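Local coordinates for cobalamin (Vitamin B12) biosynthesis CbiX protein (Marinobacter aquaeolei, PDB 3LYH) that probably acts as a metal-binding lyase of the chelatase superfamily, as in CbiX relatives that insert a metal into a tetrapyrrole during cobalamin synthesis, at residues B[46-50]-B[51-55]; B[99-103]-B[104-108]. All coordinates share one frame; numbering follows the deposited sequence. Where two conformers were deposited one is given.

How the contacts relate
Both contacts lie where the chain leaves a parallel strand and starts a helix, and each has a side-chain N-cap: S49 in contact 1, N106 in contact 2. Contact 1 follows the outermost strand 38-42 and opens helix 50-59; contact 2 follows strand 96-99, at the other edge of the sheet, and leads into helix 107-125. They lie on opposite sides of the chain's centre, with their own centres about 22 Å apart and nearest atoms about 8 Å apart, so they do not touch. Their surroundings differ: no other chain of the assembly touches contact 1, whereas contact 2 meets the second subunit. Neither contains a bound metal or ligand.

Contact 1 (B[46-50]-B[51-55]); sequences AEPSL and DTIVN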
ATOM      1  N   ALA B  46      17.805   1.921   2.935  1.00 20.40           N
ATOM      2  CA  ALA B  46      17.947   2.641   1.673  1.00 21.13           C
ATOM      3  C   ALA B  46      18.089   4.123   1.964  1.00 20.80           C
ATOM      4  O   ALA B  46      17.630   4.591   3.007  1.00 22.27           O
ATOM      5  CB  ALA B  46      16.736   2.374   0.743  1.00 20.47           C
ATOM      6  N   GLU B  47      18.710   4.851   1.038  1.00 23.40           N
ATOM      7  CA  GLU B  47      18.816   6.312   1.157  1.00 23.77           C
ATOM      8  C   GLU B  47      17.812   6.928   0.177  1.00 19.08           C
ATOM      9  O   GLU B  47      17.482   6.332  -0.859  1.00 20.62           O
ATOM     10  CB  GLU B  47      20.243   6.862   0.940  1.00 26.04           C
ATOM     11  CG  GLU B  47      21.246   6.754   2.163  1.00 32.03           C
ATOM     12  CD  GLU B  47      20.922   7.600   3.455  1.00 39.44           C
ATOM     13  OE1 GLU B  47      20.675   8.852   3.402  1.00 26.21           O
ATOM     14  OE2 GLU B  47      20.991   6.985   4.562  1.00 41.03           O
ATOM     15  N   PRO B  48      17.303   8.117   0.505  1.00 19.84           N
ATOM     16  CA  PRO B  48      17.650   8.910   1.679  1.00 19.23           C
ATOM     17  C   PRO B  48      16.860   8.523   2.921  1.00 18.68           C
ATOM     18  O   PRO B  48      15.685   8.140   2.849  1.00 16.58           O
ATOM     19  CB  PRO B  48      17.320  10.338   1.250  1.00 20.05           C
ATOM     20  CG  PRO B  48      16.203  10.155   0.316  1.00 19.30           C
ATOM     21  CD  PRO B  48      16.290   8.793  -0.308  1.00 20.43           C
ATOM     22  N   SER B  49      17.533   8.613   4.063  1.00 19.31           N
ATOM     23  CA  SER B  49      16.941   8.380   5.356  1.00 20.21           C
ATOM     24  C   SER B  49      16.115   9.603   5.730  1.00 17.11           C
ATOM     25  O   SER B  49      16.216  10.661   5.085  1.00 14.99           O
ATOM     26  CB  SER B  49      18.030   8.204   6.426  1.00 19.63           C
ATOM     27  OG  SER B  49      18.795   9.395   6.544  1.00 19.32           O
ATOM     28  N   LEU B  50      15.329   9.460   6.784  1.00 16.65           N
ATOM     29  CA  LEU B  50      14.591  10.610   7.362  1.00 18.87           C
ATOM     30  C   LEU B  50      15.533  11.729   7.845  1.00 18.00           C
ATOM     31  O   LEU B  50      15.257  12.918   7.659  1.00 20.77           O
ATOM     32  CB  LEU B  50      13.668  10.114   8.478  1.00 19.20           C
ATOM     33  CG  LEU B  50      12.425  10.860   8.920  1.00 28.20           C
ATOM     34  CD1 LEU B  50      11.446  10.993   7.782  1.00 25.49           C
ATOM     35  CD2 LEU B  50      11.782  10.068  10.040  1.00 36.91           C
ATOM     36  N   ASP B  51      16.658  11.344   8.464  1.00 19.41           N
ATOM     37  CA  ASP B  51      17.609  12.335   8.902  0.50 19.62           C
ATOM     38  C   ASP B  51      18.144  13.140   7.722  1.00 18.00           C
ATOM     39  O   ASP B  51      18.253  14.352   7.834  1.00 21.40           O
ATOM     40  CB  ASP B  51      18.768  11.722   9.706  0.50 20.09           C
ATOM     41  CG  ASP B  51      19.332  12.698  10.708  0.50 20.03           C
ATOM     42  OD1 ASP B  51      20.282  13.424  10.370  0.50 30.35           O
ATOM     43  OD2 ASP B  51      18.799  12.752  11.827  0.50 28.01           O
ATOM     44  N   THR B  52      18.441  12.469   6.592  1.00 18.93           N
ATOM     45  CA  THR B  52      18.973  13.140   5.411  1.00 19.28           C
ATOM     46  C   THR B  52      18.002  14.128   4.813  1.00 19.18           C
ATOM     47  O   THR B  52      18.394  15.228   4.448  1.00 18.72           O
ATOM     48  CB  THR B  52      19.426  12.116   4.336  1.00 19.70           C
ATOM     49  OG1 THR B  52      20.571  11.425   4.823  1.00 25.41           O
ATOM     50  CG2 THR B  52      19.760  12.806   3.019  1.00 22.37           C
ATOM     51  N   ILE B  53      16.729  13.750   4.737  1.00 17.22           N
ATOM     52  CA  ILE B  53      15.716  14.666   4.239  1.00 15.81           C
ATOM     53  C   ILE B  53      15.503  15.846   5.195  1.00 15.99           C
ATOM     54  O   ILE B  53      15.344  17.006   4.765  1.00 16.41           O
ATOM     55  CB  ILE B  53      14.398  13.925   3.932  1.00 13.61           C
ATOM     56  CG1 ILE B  53      14.599  12.877   2.839  1.00 16.96           C
ATOM     57  CG2 ILE B  53      13.278  14.926   3.506  1.00 15.93           C
ATOM     58  CD1 ILE B  53      15.161  13.416   1.512  1.00 18.68           C
ATOM     59  N   VAL B  54      15.469  15.564   6.494  1.00 17.94           N
ATOM     60  CA  VAL B  54      15.257  16.647   7.461  1.00 18.54           C
ATOM     61  C   VAL B  54      16.456  17.585   7.447  1.00 18.79           C
ATOM     62  O   VAL B  54      16.288  18.795   7.385  1.00 19.10           O
ATOM     63  CB  VAL B  54      14.941  16.122   8.888  1.00 19.68           C
ATOM     64  CG1 VAL B  54      14.992  17.272   9.872  1.00 18.80           C
ATOM     65  CG2 VAL B  54      13.582  15.400   8.924  1.00 22.70           C
ATOM     66  N   ASN B  55      17.653  16.997   7.429  1.00 21.02           N
ATOM     67  CA  ASN B  55      18.912  17.758   7.370  1.00 25.25           C
ATOM     68  C   ASN B  55      18.931  18.685   6.145  1.00 24.78           C
ATOM     69  O   ASN B  55      19.316  19.847   6.233  1.00 27.96           O
ATOM     70  CB  ASN B  55      20.098  16.785   7.368  1.00 25.38           C
ATOM     71  CG  ASN B  55      21.375  17.397   7.897  1.00 36.13           C
ATOM     72  OD1 ASN B  55      21.451  17.791   9.058  1.00 38.53           O
ATOM     73  ND2 ASN B  55      22.400  17.456   7.049  1.00 39.68           N
TER
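S49 and T52 meet at the first turn of helix 50-59, where S49 is the N-cap. Its OG accepts the N-H of T52 N at 3.1 Å, and the N-H points at it fairly straight (158°). The chi1 of 63° sets OG between the backbone N and the carbonyl carbon of S49, and from there it can reach forward to the opening turn. The first helical backbone bonds follow, I53 N to S49 O and V54 N to L50 O, the latter 2.9 Å long.

A second polar link comes from further upstream. T52 OG1 donates to E47 OE1 at 2.9 Å, on the syn lone pair of that oxygen, and the two side chains cross at about a right angle. The E47 chain, bent at chi2, folds back, so that OE1 also receives a weak bond of 3.2 Å from S49 N. One carboxylate oxygen thus ties together the cap residue and the third residue of the turn, and its negative charge beside the helix start would probably be favourable to the helix dipole.

The apolar part belongs to P48, which follows a cis peptide bond. Its CG lies 3.6 Å from I53 CD1, while its CB approaches T52 CG2 at 3.9 Å.

This helix start is fixed between sheet and helix: L50, I53 and V54 pack on I9 of strand 6-12, I53 also meets A39 and A41 of strand 38-42, and L50 reaches M85 and L89 of helix 78-93, whose R88 forms a salt bridge with D51 in the modelled conformer of D51, one of two deposited.

Contact 2 (B[99-103]-B[104-108]); sequences LAEPI and GKNPR
P102 and K105 are joined where the loop after strand 96-99 tightens into a short 3-10 turn: K105 N donates to P102 O at 3.0 Å, and N106 N repeats the step to I103 O over the same distance. Both donors stand above the carbonyl planes, by 46° and 54°, consistent with the tight i to i+3 winding of a 3-10 turn. At N106 the chain leaves this turn (psi 132°) and leads on into the helix that follows.

Among the side chains, N106 is the N-cap. Its OD1 accepts R108 N at 2.9 Å, in the carbonyl plane and on a lone pair, while ND2 is taken by E119 of the second subunit, so both ends of the amide are engaged and its flip is settled. An aspartate in its place, without the ND2 donor, would probably leave E119 of the second subunit without that mate and set two carboxylates against each other across the subunit boundary.

Over the 3-10 turn, E101 lays the face of its carboxylate over K105 CB, with CD 3.6 Å away in the modelled conformer, one of two deposited. K105 bends at chi2 and chi4, and its NZ stays 5.4 Å from E101 OE1; the opposite charges, without a salt bridge, would probably attract each other only weakly. The aliphatic CG of K105 also runs past P102 CG at 4.1 Å.

The chemistry therefore couples helix start to dimer: E119 of the second subunit receives N106 through one carboxylate oxygen and forms a salt bridge to R108 through the other, so the cap is also part of the subunit interface.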
ATOM      1  N   LEU B  99       3.176  13.678  12.591  1.00 13.46           N
ATOM      2  CA  LEU B  99       3.042  12.338  12.036  1.00 13.40           C
ATOM      3  C   LEU B  99       1.591  12.166  11.591  1.00 15.68           C
ATOM      4  O   LEU B  99       0.677  12.119  12.419  1.00 14.46           O
ATOM      5  CB  LEU B  99       3.455  11.310  13.100  1.00 14.86           C
ATOM      6  CG  LEU B  99       3.216   9.840  12.753  1.00 16.57           C
ATOM      7  CD1 LEU B  99       3.950   9.537  11.442  1.00 13.39           C
ATOM      8  CD2 LEU B  99       3.614   8.918  13.867  1.00 19.43           C
ATOM      9  N   ALA B 100       1.359  12.163  10.276  1.00 14.01           N
ATOM     10  CA  ALA B 100       0.042  11.912   9.720  1.00 15.30           C
ATOM     11  C   ALA B 100      -0.327  10.436   9.825  1.00 13.17           C
ATOM     12  O   ALA B 100       0.554   9.584  10.018  1.00 13.27           O
ATOM     13  CB  ALA B 100       0.010  12.380   8.263  1.00 13.97           C
ATOM     14  N   GLU B 101      -1.629  10.126   9.699  1.00 11.97           N
ATOM     15  CA  GLU B 101      -2.093   8.740   9.598  0.50 12.61           C
ATOM     16  C   GLU B 101      -1.478   8.079   8.342  1.00 11.49           C
ATOM     17  O   GLU B 101      -1.217   8.764   7.357  1.00 12.17           O
ATOM     18  CB  GLU B 101      -3.650   8.668   9.588  0.50 15.55           C
ATOM     19  CG  GLU B 101      -4.328   9.146   8.283  0.50 20.01           C
ATOM     20  CD  GLU B 101      -5.876   9.192   8.306  0.50 17.90           C
ATOM     21  OE1 GLU B 101      -6.450   8.848   9.376  0.50 20.31           O
ATOM     22  OE2 GLU B 101      -6.484   9.594   7.244  0.50 13.01           O
ATOM     23  N   PRO B 102      -1.287   6.746   8.345  1.00 12.39           N
ATOM     24  CA  PRO B 102      -0.835   6.024   7.158  1.00 11.52           C
ATOM     25  C   PRO B 102      -1.859   6.200   6.011  1.00 10.66           C
ATOM     26  O   PRO B 102      -3.071   6.352   6.293  1.00 12.14           O
ATOM     27  CB  PRO B 102      -0.794   4.574   7.607  1.00 14.20           C
ATOM     28  CG  PRO B 102      -1.482   4.508   8.823  1.00 20.49           C
ATOM     29  CD  PRO B 102      -1.572   5.805   9.446  1.00 14.03           C
ATOM     30  N   ILE B 103      -1.382   6.229   4.770  1.00 11.35           N
ATOM     31  CA  ILE B 103      -2.254   6.436   3.605  1.00 11.17           C
ATOM     32  C   ILE B 103      -3.434   5.439   3.572  1.00 12.17           C
ATOM     33  O   ILE B 103      -4.490   5.772   3.073  1.00 12.13           O
ATOM     34  CB  ILE B 103      -1.505   6.477   2.272  1.00 11.65           C
ATOM     35  CG1 ILE B 103      -0.822   5.150   1.987  1.00 12.87           C
ATOM     36  CG2 ILE B 103      -0.523   7.705   2.228  1.00 10.71           C
ATOM     37  CD1 ILE B 103      -0.246   5.060   0.631  1.00 13.43           C
ATOM     38  N   GLY B 104      -3.226   4.216   4.071  1.00 12.29           N
ATOM     39  CA  GLY B 104      -4.300   3.246   4.051  1.00  9.91           C
ATOM     40  C   GLY B 104      -5.519   3.553   4.882  1.00 11.65           C
ATOM     41  O   GLY B 104      -6.541   2.901   4.686  1.00 13.71           O
ATOM     42  N   LYS B 105      -5.396   4.479   5.825  1.00 13.42           N
ATOM     43  CA  LYS B 105      -6.542   4.985   6.588  1.00 15.11           C
ATOM     44  C   LYS B 105      -7.426   5.976   5.815  1.00 15.51           C
ATOM     45  O   LYS B 105      -8.548   6.261   6.234  1.00 17.38           O
ATOM     46  CB  LYS B 105      -6.065   5.598   7.919  1.00 16.19           C
ATOM     47  CG  LYS B 105      -5.574   4.555   8.946  1.00 25.03           C
ATOM     48  CD  LYS B 105      -6.638   4.096   9.958  1.00 41.89           C
ATOM     49  CE  LYS B 105      -5.982   3.422  11.191  1.00 45.39           C
ATOM     50  NZ  LYS B 105      -4.993   4.302  11.905  1.00 51.03           N
ATOM     51  N   ASN B 106      -6.950   6.468   4.678  1.00 13.69           N
ATOM     52  CA  ASN B 106      -7.657   7.496   3.936  1.00 15.62           C
ATOM     53  C   ASN B 106      -8.656   6.808   3.016  1.00 13.68           C
ATOM     54  O   ASN B 106      -8.289   5.869   2.296  1.00 13.31           O
ATOM     55  CB  ASN B 106      -6.675   8.385   3.169  1.00 12.11           C
ATOM     56  CG  ASN B 106      -7.312   9.683   2.710  1.00 12.60           C
ATOM     57  OD1 ASN B 106      -8.222   9.664   1.861  1.00 14.60           O
ATOM     58  ND2 ASN B 106      -6.894  10.788   3.295  1.00 14.97           N
ATOM     59  N   PRO B 107      -9.926   7.261   3.002  1.00 15.06           N
ATOM     60  CA  PRO B 107     -10.909   6.696   2.059  1.00 13.17           C
ATOM     61  C   PRO B 107     -10.511   6.772   0.599  1.00 12.40           C
ATOM     62  O   PRO B 107     -10.975   5.944  -0.198  1.00 11.94           O
ATOM     63  CB  PRO B 107     -12.175   7.531   2.332  1.00 14.43           C
ATOM     64  CG  PRO B 107     -12.030   8.077   3.645  1.00 18.24           C
ATOM     65  CD  PRO B 107     -10.572   8.177   3.963  1.00 16.62           C
ATOM     66  N   ARG B 108      -9.668   7.733   0.232  1.00 12.10           N
ATOM     67  CA  ARG B 108      -9.213   7.854  -1.138  1.00 12.11           C
ATOM     68  C   ARG B 108      -8.532   6.594  -1.651  1.00 15.16           C
ATOM     69  O   ARG B 108      -8.625   6.260  -2.837  1.00 14.22           O
ATOM     70  CB  ARG B 108      -8.302   9.057  -1.317  1.00 12.93           C
ATOM     71  CG  ARG B 108      -9.092  10.394  -1.198  1.00 17.09           C
ATOM     72  CD  ARG B 108      -8.079  11.522  -1.276  1.00 26.11           C
ATOM     73  NE  ARG B 108      -8.756  12.819  -1.207  1.00 31.78           N
ATOM     74  CZ  ARG B 108      -9.376  13.402  -2.229  1.00 31.19           C
ATOM     75  NH1 ARG B 108      -9.434  12.837  -3.437  1.00 26.02           N
ATOM     76  NH2 ARG B 108      -9.946  14.582  -2.040  1.00 32.07           N
TER